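Local coordinates for protein probable dipeptidase (Pseudomonas aeruginosa, PDB 3B40) that probably hydrolyses dipeptides as a metal-dependent enzyme of the membrane dipeptidase family (peptidase family M19), at residues 152-157 with 203-208; 118-123 with 406-411; 161-166 with 196-201. The protein carries 11 engineered substitutions. One frame throughout, in Å; residues are numbered along the deposited sequence.

Contact 1 of 3, residues 152-157 with 203-208; sequences KWAARG and NDLGVI
A154, in the last turn of helix 148-155, meets L205, in the last turn of helix 193-205, and V207, just beyond it. L205 is the larger of the two partners of A154. From its CB, which points toward the other segment, the first torsion (chi1 -74°) turns CG away from the carbonyl carbon, and the chain then runs on to CD1 with CD1 anti to CA (chi2 172°). CB and CG only lead there; the touching is done by the CD1 methyl, 4.1 Å from A154 CB. The second branch is a little farther off, with L205 CD2 4.4 Å from A154 CB. L205 also touches L150 and D151 of the same neighbouring helix.

V207 adds the second, smaller contact. With chi1 at 169° its CG1 lies opposite the backbone N, and it is CG2, on the same side as that N, that faces the alanine, 4.2 Å from A154 CB. A single alanine methyl therefore meets one methyl from each residue. The main chain brings the two partners to the same spot: G206 lies between them with positive phi and closes the helix in a Schellman motif, G206 N bonding to N203 O at 3.1 Å. The facing helix ends the same way at G157, whose N bonds to A154 O at 3.0 Å; that carbonyl also accepts from R159.

No hydrogen bond crosses between the segments. Charged groups nearby find partners in other directions, R156 with E96 and D204 with R227. The contact is thus small, apolar and largely buried: the ends of two outer helices of the TIM-type barrel are joined here by van der Waals contact between methyl groups, with no directional polar bond.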
loop_
_atom_site.group_PDB
_atom_site.type_symbol
_atom_site.label_atom_id
_atom_site.label_comp_id
_atom_site.label_asym_id
_atom_site.label_seq_id
_atom_site.Cartn_x
_atom_site.Cartn_y
_atom_site.Cartn_z
ATOM N N LYS A 152 13.059 -2.876 -18.073
ATOM C CA LYS A 152 14.078 -3.615 -17.349
ATOM C C LYS A 152 13.534 -4.249 -16.046
ATOM O O LYS A 152 13.805 -5.419 -15.767
ATOM C CB LYS A 152 15.277 -2.706 -17.071
ATOM C CG LYS A 152 16.023 -2.229 -18.345
ATOM C CD LYS A 152 17.159 -1.229 -17.995
ATOM C CE LYS A 152 18.036 -0.874 -19.191
ATOM N NZ LYS A 152 17.294 -0.145 -20.277
ATOM N N TRP A 153 12.745 -3.499 -15.274
ATOM C CA TRP A 153 12.127 -4.039 -14.051
ATOM C C TRP A 153 11.046 -5.099 -14.312
ATOM O O TRP A 153 10.992 -6.117 -13.616
ATOM C CB TRP A 153 11.636 -2.918 -13.141
ATOM C CG TRP A 153 12.754 -2.253 -12.289
ATOM C CD1 TRP A 153 13.228 -0.974 -12.411
ATOM C CD2 TRP A 153 13.465 -2.837 -11.172
ATOM N NE1 TRP A 153 14.211 -0.736 -11.470
ATOM C CE2 TRP A 153 14.367 -1.856 -10.689
ATOM C CE3 TRP A 153 13.431 -4.096 -10.547
ATOM C CZ2 TRP A 153 15.251 -2.102 -9.617
ATOM C CZ3 TRP A 153 14.300 -4.347 -9.469
ATOM C CH2 TRP A 153 15.197 -3.345 -9.013
ATOM N N ALA A 154 10.195 -4.876 -15.320
ATOM C CA ALA A 154 9.235 -5.887 -15.777
ATOM C C ALA A 154 9.948 -7.204 -16.125
ATOM O O ALA A 154 9.496 -8.299 -15.727
ATOM C CB ALA A 154 8.476 -5.368 -17.001
ATOM N N ALA A 155 11.067 -7.099 -16.851
ATOM C CA ALA A 155 11.839 -8.283 -17.268
ATOM C C ALA A 155 12.370 -9.070 -16.066
ATOM O O ALA A 155 12.451 -10.290 -16.106
ATOM C CB ALA A 155 12.993 -7.876 -18.195
ATOM N N ARG A 156 12.702 -8.357 -15.004
ATOM C CA ARG A 156 13.170 -8.945 -13.752
ATOM C C ARG A 156 12.044 -9.509 -12.846
ATOM O O ARG A 156 12.327 -10.149 -11.841
ATOM C CB ARG A 156 14.044 -7.916 -13.015
ATOM C CG ARG A 156 15.249 -7.516 -13.877
ATOM C CD ARG A 156 16.035 -6.350 -13.297
ATOM N NE ARG A 156 16.830 -6.791 -12.159
ATOM C CZ ARG A 156 17.401 -5.983 -11.278
ATOM N NH1 ARG A 156 17.259 -4.666 -11.384
ATOM N NH2 ARG A 156 18.112 -6.496 -10.280
ATOM N N GLY A 157 10.774 -9.306 -13.206
ATOM C CA GLY A 157 9.687 -9.855 -12.391
ATOM C C GLY A 157 8.628 -8.916 -11.846
ATOM O O GLY A 157 7.616 -9.366 -11.279
ATOM N N ASN A 203 1.029 -0.154 -19.904
ATOM C CA ASN A 203 -0.017 -0.888 -20.626
ATOM C C ASN A 203 0.627 -1.907 -21.578
ATOM O O ASN A 203 0.205 -3.086 -21.602
ATOM C CB ASN A 203 -0.913 0.058 -21.445
ATOM C CG ASN A 203 -1.987 0.774 -20.626
ATOM O OD1 ASN A 203 -2.654 1.650 -21.170
ATOM N ND2 ASN A 203 -2.153 0.436 -19.334
ATOM N N ASP A 204 1.626 -1.455 -22.362
ATOM C CA ASP A 204 2.330 -2.286 -23.348
ATOM C C ASP A 204 3.038 -3.461 -22.688
ATOM O O ASP A 204 3.041 -4.564 -23.217
ATOM C CB ASP A 204 3.404 -1.481 -24.130
ATOM C CG ASP A 204 2.804 -0.475 -25.095
ATOM O OD1 ASP A 204 1.601 -0.603 -25.395
ATOM O OD2 ASP A 204 3.515 0.491 -25.516
ATOM N N LEU A 205 3.695 -3.194 -21.565
ATOM C CA LEU A 205 4.378 -4.214 -20.799
ATOM C C LEU A 205 3.463 -5.210 -20.069
ATOM O O LEU A 205 3.933 -6.238 -19.606
ATOM C CB LEU A 205 5.328 -3.544 -19.799
ATOM C CG LEU A 205 6.592 -2.942 -20.394
ATOM C CD1 LEU A 205 7.340 -2.161 -19.342
ATOM C CD2 LEU A 205 7.497 -4.029 -21.026
ATOM N N GLY A 206 2.169 -4.914 -19.963
ATOM C CA GLY A 206 1.270 -5.776 -19.177
ATOM C C GLY A 206 1.547 -5.712 -17.675
ATOM O O GLY A 206 1.478 -6.730 -16.968
ATOM N N VAL A 207 1.820 -4.508 -17.180
ATOM C CA VAL A 207 2.107 -4.261 -15.760
ATOM C C VAL A 207 0.932 -3.502 -15.190
ATOM O O VAL A 207 0.459 -2.545 -15.821
ATOM C CB VAL A 207 3.418 -3.445 -15.575
ATOM C CG1 VAL A 207 3.578 -2.948 -14.107
ATOM C CG2 VAL A 207 4.580 -4.280 -15.962
ATOM N N ILE A 208 0.432 -3.953 -14.033
ATOM C CA ILE A 208 -0.723 -3.328 -13.411
ATOM C C ILE A 208 -0.307 -1.937 -12.945
ATOM O O ILE A 208 0.697 -1.799 -12.230
ATOM C CB ILE A 208 -1.243 -4.120 -12.170
ATOM C CG1 ILE A 208 -1.652 -5.559 -12.528
ATOM C CG2 ILE A 208 -2.454 -3.392 -11.537
ATOM C CD1 ILE A 208 -1.659 -6.516 -11.318
#

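Contact 2 of 3, residues 118-123 with 406-411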
loop_
_atom_site.group_PDB
_atom_site.type_symbol
_atom_site.label_atom_id
_atom_site.label_comp_id
_atom_site.label_asym_id
_atom_site.label_seq_id
_atom_site.Cartn_x
_atom_site.Cartn_y
_atom_site.Cartn_z
ATOM N N SER A 118 2.173 -14.230 -13.066
ATOM C CA SER A 118 0.818 -14.121 -13.613
ATOM C C SER A 118 -0.200 -14.668 -12.594
ATOM O O SER A 118 0.174 -15.356 -11.641
ATOM C CB SER A 118 0.714 -14.940 -14.903
ATOM O OG SER A 118 0.937 -16.310 -14.618
ATOM N N PRO A 119 -1.493 -14.366 -12.787
ATOM C CA PRO A 119 -2.476 -14.972 -11.875
ATOM C C PRO A 119 -2.440 -16.512 -11.929
ATOM O O PRO A 119 -2.636 -17.163 -10.895
ATOM C CB PRO A 119 -3.807 -14.376 -12.336
ATOM C CG PRO A 119 -3.547 -13.755 -13.663
ATOM C CD PRO A 119 -2.116 -13.475 -13.785
ATOM N N GLU A 120 -2.100 -17.081 -13.093
ATOM C CA GLU A 120 -1.894 -18.540 -13.219
ATOM C C GLU A 120 -0.817 -19.066 -12.295
ATOM O O GLU A 120 -1.050 -20.035 -11.564
ATOM C CB GLU A 120 -1.572 -18.940 -14.672
ATOM C CG GLU A 120 -2.761 -18.754 -15.638
ATOM C CD GLU A 120 -3.212 -17.281 -15.841
ATOM O OE1 GLU A 120 -2.375 -16.355 -16.029
ATOM O OE2 GLU A 120 -4.445 -17.063 -15.819
ATOM N N ASP A 121 0.359 -18.434 -12.315
ATOM C CA ASP A 121 1.462 -18.818 -11.430
ATOM C C ASP A 121 0.999 -18.731 -9.992
ATOM O O ASP A 121 1.324 -19.603 -9.183
ATOM C CB ASP A 121 2.662 -17.882 -11.572
ATOM C CG ASP A 121 3.395 -18.042 -12.872
ATOM O OD1 ASP A 121 3.167 -19.031 -13.600
ATOM O OD2 ASP A 121 4.225 -17.143 -13.161
ATOM N N PHE A 122 0.307 -17.645 -9.655
ATOM C CA PHE A 122 -0.161 -17.455 -8.269
ATOM C C PHE A 122 -0.990 -18.667 -7.829
ATOM O O PHE A 122 -0.742 -19.230 -6.755
ATOM C CB PHE A 122 -0.968 -16.139 -8.120
ATOM C CG PHE A 122 -1.247 -15.759 -6.689
ATOM C CD1 PHE A 122 -0.444 -14.824 -6.039
ATOM C CD2 PHE A 122 -2.302 -16.349 -5.983
ATOM C CE1 PHE A 122 -0.688 -14.472 -4.706
ATOM C CE2 PHE A 122 -2.529 -16.015 -4.651
ATOM C CZ PHE A 122 -1.727 -15.061 -4.023
ATOM N N ARG A 123 -1.948 -19.077 -8.665
ATOM C CA ARG A 123 -2.831 -20.215 -8.345
ATOM C C ARG A 123 -2.051 -21.529 -8.227
ATOM O O ARG A 123 -2.275 -22.308 -7.304
ATOM C CB ARG A 123 -3.978 -20.349 -9.357
ATOM C CG ARG A 123 -5.016 -19.230 -9.251
ATOM C CD ARG A 123 -6.282 -19.504 -10.040
ATOM N NE ARG A 123 -6.569 -18.352 -10.883
ATOM C CZ ARG A 123 -7.409 -17.357 -10.591
ATOM N NH1 ARG A 123 -8.137 -17.367 -9.466
ATOM N NH2 ARG A 123 -7.539 -16.356 -11.465
ATOM N N GLU A 406 -6.627 -9.528 -16.920
ATOM C CA GLU A 406 -7.071 -8.595 -17.983
ATOM C C GLU A 406 -5.973 -7.615 -18.410
ATOM O O GLU A 406 -5.755 -7.384 -19.606
ATOM C CB GLU A 406 -8.357 -7.854 -17.563
ATOM C CG GLU A 406 -9.583 -8.726 -17.663
ATOM C CD GLU A 406 -9.765 -9.306 -19.083
ATOM O OE1 GLU A 406 -9.742 -8.501 -20.061
ATOM O OE2 GLU A 406 -9.907 -10.561 -19.209
ATOM N N VAL A 407 -5.278 -7.046 -17.432
ATOM C CA VAL A 407 -4.051 -6.283 -17.677
ATOM C C VAL A 407 -3.012 -7.001 -18.580
ATOM O O VAL A 407 -2.506 -6.429 -19.559
ATOM C CB VAL A 407 -3.359 -5.900 -16.328
ATOM C CG1 VAL A 407 -1.966 -5.330 -16.608
ATOM C CG2 VAL A 407 -4.198 -4.944 -15.584
ATOM N N GLN A 408 -2.654 -8.233 -18.229
ATOM C CA GLN A 408 -1.716 -8.991 -19.081
ATOM C C GLN A 408 -2.261 -9.262 -20.500
ATOM O O GLN A 408 -1.495 -9.300 -21.455
ATOM C CB GLN A 408 -1.285 -10.287 -18.380
ATOM C CG GLN A 408 -0.490 -10.006 -17.092
ATOM C CD GLN A 408 0.163 -11.237 -16.541
ATOM O OE1 GLN A 408 -0.454 -12.315 -16.487
ATOM N NE2 GLN A 408 1.432 -11.099 -16.135
ATOM N N LYS A 409 -3.576 -9.425 -20.635
ATOM C CA LYS A 409 -4.209 -9.605 -21.958
ATOM C C LYS A 409 -4.059 -8.378 -22.856
ATOM O O LYS A 409 -3.928 -8.510 -24.077
ATOM C CB LYS A 409 -5.698 -9.939 -21.822
ATOM C CG LYS A 409 -5.957 -11.419 -21.806
ATOM C CD LYS A 409 -7.315 -11.724 -22.436
ATOM C CE LYS A 409 -8.438 -11.745 -21.400
ATOM N NZ LYS A 409 -8.356 -12.957 -20.521
ATOM N N ARG A 410 -4.050 -7.193 -22.245
ATOM C CA ARG A 410 -3.881 -5.934 -22.971
ATOM C C ARG A 410 -2.406 -5.571 -23.287
ATOM O O ARG A 410 -2.145 -4.521 -23.873
ATOM C CB ARG A 410 -4.519 -4.788 -22.180
ATOM C CG ARG A 410 -5.873 -5.114 -21.578
ATOM C CD ARG A 410 -7.011 -4.499 -22.284
ATOM N NE ARG A 410 -8.237 -5.210 -21.939
ATOM C CZ ARG A 410 -9.182 -4.816 -21.080
ATOM N NH1 ARG A 410 -9.126 -3.651 -20.425
ATOM N NH2 ARG A 410 -10.228 -5.617 -20.898
ATOM N N ALA A 411 -1.448 -6.417 -22.904
ATOM C CA ALA A 411 -0.024 -6.180 -23.238
ATOM C C ALA A 411 0.204 -6.027 -24.747
ATOM O O ALA A 411 -0.525 -6.639 -25.540
ATOM C CB ALA A 411 0.839 -7.292 -22.709
HETATM O O HOH W 1 -2.427 -13.769 -17.361
#
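Q408 meets the start of helix 119-127 through close van der Waals contacts, its amide oxygen resting against carbon atoms of S118 and P119. The side chain of Q408 is extended beyond CG, and its OE1 reaches S118 CB at 3.3 Å and P119 CD at 3.4 Å. The side chains of P119 and Q408 run antiparallel past each other, and OE1 touches the proline at that CD corner.

Polar links surround these contacts. A water bridges the two segments, donating to Q408 OE1 at 2.6 Å and to E120 OE1 at 2.9 Å. The other end of the amide is held too: Q408 NE2 donates to the carbonyl O of Y117, so both ends of the group are engaged and its rotation is probably fixed. S118 serves as N-cap, its OG accepting from D121 N at 3.2 Å in a nearly straight bond (169°).

Among the ionic pairs, R410 NH2 lies 3.0 Å from E406 OE1, linking E406, in the last turn of helix 389-409, to the residue just beyond its end.

Helix 119-127 packs against that same long helix, P119 also touching L401 and W404, while F122 turns to A132 and V134 of strand 131-138.

Contact 3 of 3, residues 161-166 with 196-201. Engineered in segment 161-166: S164 (natural residue Asn).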
loop_
_atom_site.group_PDB
_atom_site.type_symbol
_atom_site.label_atom_id
_atom_site.label_comp_id
_atom_site.label_asym_id
_atom_site.label_seq_id
_atom_site.Cartn_x
_atom_site.Cartn_y
_atom_site.Cartn_z
ATOM N N PHE A 161 3.056 -1.564 -10.732
ATOM C CA PHE A 161 3.842 -0.341 -10.528
ATOM C C PHE A 161 2.932 0.800 -10.049
ATOM O O PHE A 161 1.893 1.124 -10.679
ATOM C CB PHE A 161 4.552 0.066 -11.847
ATOM C CG PHE A 161 5.336 1.363 -11.754
ATOM C CD1 PHE A 161 4.822 2.549 -12.270
ATOM C CD2 PHE A 161 6.572 1.391 -11.138
ATOM C CE1 PHE A 161 5.551 3.763 -12.178
ATOM C CE2 PHE A 161 7.297 2.596 -11.044
ATOM C CZ PHE A 161 6.790 3.766 -11.547
ATOM N N GLY A 162 3.292 1.363 -8.911
ATOM C CA GLY A 162 2.645 2.583 -8.421
ATOM C C GLY A 162 3.595 3.733 -8.607
ATOM O O GLY A 162 4.752 3.653 -8.230
ATOM N N PHE A 163 3.130 4.791 -9.243
ATOM C CA PHE A 163 3.962 5.966 -9.478
ATOM C C PHE A 163 4.415 6.667 -8.226
ATOM O O PHE A 163 5.469 7.330 -8.222
ATOM C CB PHE A 163 3.141 6.993 -10.246
ATOM C CG PHE A 163 2.970 6.674 -11.704
ATOM C CD1 PHE A 163 3.653 7.410 -12.644
ATOM C CD2 PHE A 163 2.076 5.672 -12.134
ATOM C CE1 PHE A 163 3.492 7.147 -14.015
ATOM C CE2 PHE A 163 1.930 5.395 -13.484
ATOM C CZ PHE A 163 2.621 6.151 -14.431
ATOM N N SER A 164 3.596 6.604 -7.178
ATOM C CA SER A 164 3.798 7.521 -6.064
ATOM C C SER A 164 4.027 6.873 -4.746
ATOM O O SER A 164 3.623 5.745 -4.524
ATOM C CB SER A 164 2.611 8.476 -5.912
ATOM O OG SER A 164 2.413 9.243 -7.080
ATOM N N TYR A 165 4.712 7.612 -3.884
ATOM C CA TYR A 165 4.670 7.428 -2.451
ATOM C C TYR A 165 4.381 8.819 -1.844
ATOM O O TYR A 165 3.776 9.686 -2.503
ATOM C CB TYR A 165 5.995 6.814 -1.965
ATOM C CG TYR A 165 6.020 6.330 -0.533
ATOM C CD1 TYR A 165 5.213 5.257 -0.099
ATOM C CD2 TYR A 165 6.870 6.933 0.391
ATOM C CE1 TYR A 165 5.258 4.806 1.259
ATOM C CE2 TYR A 165 6.900 6.520 1.721
ATOM C CZ TYR A 165 6.106 5.447 2.150
ATOM O OH TYR A 165 6.190 5.042 3.468
ATOM N N VAL A 166 4.750 9.013 -0.588
ATOM C CA VAL A 166 4.869 10.357 0.015
ATOM C C VAL A 166 5.942 11.166 -0.755
ATOM O O VAL A 166 7.002 10.630 -1.103
ATOM C CB VAL A 166 5.229 10.226 1.532
ATOM C CG1 VAL A 166 5.415 11.584 2.163
ATOM C CG2 VAL A 166 4.121 9.495 2.289
ATOM N N LYS A 196 2.964 10.434 -18.345
ATOM C CA LYS A 196 1.959 10.075 -19.345
ATOM C C LYS A 196 2.483 9.006 -20.319
ATOM O O LYS A 196 1.764 8.089 -20.668
ATOM C CB LYS A 196 1.521 11.328 -20.123
ATOM C CG LYS A 196 0.741 12.301 -19.275
ATOM C CD LYS A 196 0.197 13.413 -20.151
ATOM C CE LYS A 196 -0.993 14.060 -19.502
ATOM N NZ LYS A 196 -0.506 15.218 -18.793
ATOM N N GLN A 197 3.733 9.135 -20.737
ATOM C CA GLN A 197 4.383 8.121 -21.536
ATOM C C GLN A 197 4.566 6.825 -20.727
ATOM O O GLN A 197 4.491 5.735 -21.291
ATOM C CB GLN A 197 5.734 8.654 -22.045
ATOM C CG GLN A 197 5.558 9.785 -23.072
ATOM C CD GLN A 197 6.855 10.449 -23.493
ATOM O OE1 GLN A 197 7.922 9.856 -23.420
ATOM N NE2 GLN A 197 6.750 11.670 -24.005
ATOM N N ALA A 198 4.799 6.945 -19.415
ATOM C CA ALA A 198 4.891 5.756 -18.536
ATOM C C ALA A 198 3.585 4.936 -18.532
ATOM O O ALA A 198 3.620 3.717 -18.484
ATOM C CB ALA A 198 5.285 6.159 -17.118
ATOM N N VAL A 199 2.442 5.599 -18.603
ATOM C CA VAL A 199 1.169 4.889 -18.619
ATOM C C VAL A 199 1.016 3.981 -19.869
ATOM O O VAL A 199 0.604 2.815 -19.771
ATOM C CB VAL A 199 -0.027 5.860 -18.575
ATOM C CG1 VAL A 199 -1.342 5.093 -18.827
ATOM C CG2 VAL A 199 -0.065 6.642 -17.223
ATOM N N GLU A 200 1.311 4.550 -21.033
ATOM C CA GLU A 200 1.374 3.776 -22.276
ATOM C C GLU A 200 2.390 2.614 -22.168
ATOM O O GLU A 200 2.094 1.467 -22.556
ATOM C CB GLU A 200 1.691 4.697 -23.476
ATOM C CG GLU A 200 1.713 3.969 -24.867
ATOM C CD GLU A 200 0.378 3.366 -25.299
ATOM O OE1 GLU A 200 0.384 2.439 -26.144
ATOM O OE2 GLU A 200 -0.690 3.821 -24.840
ATOM N N ARG A 201 3.586 2.895 -21.647
ATOM C CA ARG A 201 4.620 1.856 -21.527
ATOM C C ARG A 201 4.191 0.718 -20.619
ATOM O O ARG A 201 4.413 -0.438 -20.949
ATOM C CB ARG A 201 5.977 2.434 -21.083
ATOM C CG ARG A 201 7.146 1.423 -21.022
ATOM C CD ARG A 201 7.462 0.763 -22.363
ATOM N NE ARG A 201 7.695 1.746 -23.408
ATOM C CZ ARG A 201 8.837 2.397 -23.592
ATOM N NH1 ARG A 201 9.889 2.168 -22.788
ATOM N NH2 ARG A 201 8.914 3.296 -24.584
#
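F163 and A198 form the nearest backbone pair of this contact, their CA atoms 9.1 Å apart, a gap bridged by side chains alone. Segment 161-166 comes off the end of strand 160-162, and F163 has already left extended geometry (phi/psi -63/-31°) before the chain opens out again toward V166. Segment 196-201 is helical throughout, part of helix 193-205, and no hydrogen bond links it to the other segment.

The phenylalanine ring does the reaching. A first torsion of -76° swings the ring of F163 to the side of its backbone N and carries it out toward the helix, and its far end does the touching. F163 CE1 lies 3.7 Å from A198 CB, while F163 CZ comes within 3.9 Å of V199 CG2. CZ is also close to the alanine, 3.8 Å separating F163 CZ from A198 CB. Both methyl groups approach the ring obliquely, and the side chains of F163 and V199 lie nearly perpendicular. In V199 it is the CG2 branch, pointing away from the residue's own carbonyl carbon, that makes this approach. One face of the F163 ring is occupied from within its own segment: F161 CE1 sits 3.9 Å above the plane, over the ring centre. The result is a buried apolar cluster in which the phenyl ring is held by neighbours at its far end and over one face.

L202 extends the cluster along helix 193-205, touching both F161 and F163, and L150 of helix 148-155 meets F161 and A198. Strand 160-162 pairs in parallel with strands 131-138 and 208-210. Helix 193-205 lies between strand 160-162 and strand 208-210 in the chain, completing a beta-alpha-beta crossover of the TIM-type barrel.

Going from the N terminus, the chain first passes 118-123, whose partner, 406-411, comes at the end of the modelled chain; contact 2 therefore closes the longest loop. Within it lies contact 1, joining 152-157 to 203-208, and within that contact 3, joining 161-166 to 196-201. None cross. Contacts 1 and 3 share helix 193-205 and adjoin at the sheet, where I208 O and F161 N make a probable hydrogen bond. V407 of contact 2 packs on G206 and V207 of contact 1, whereas contacts 2 and 3 do not touch. Contact 2 joins helices 119-127 and 389-409, contact 1 the ends of helices 148-155 and 193-205, and contact 3 the exit of strand 160-162 to helix 193-205.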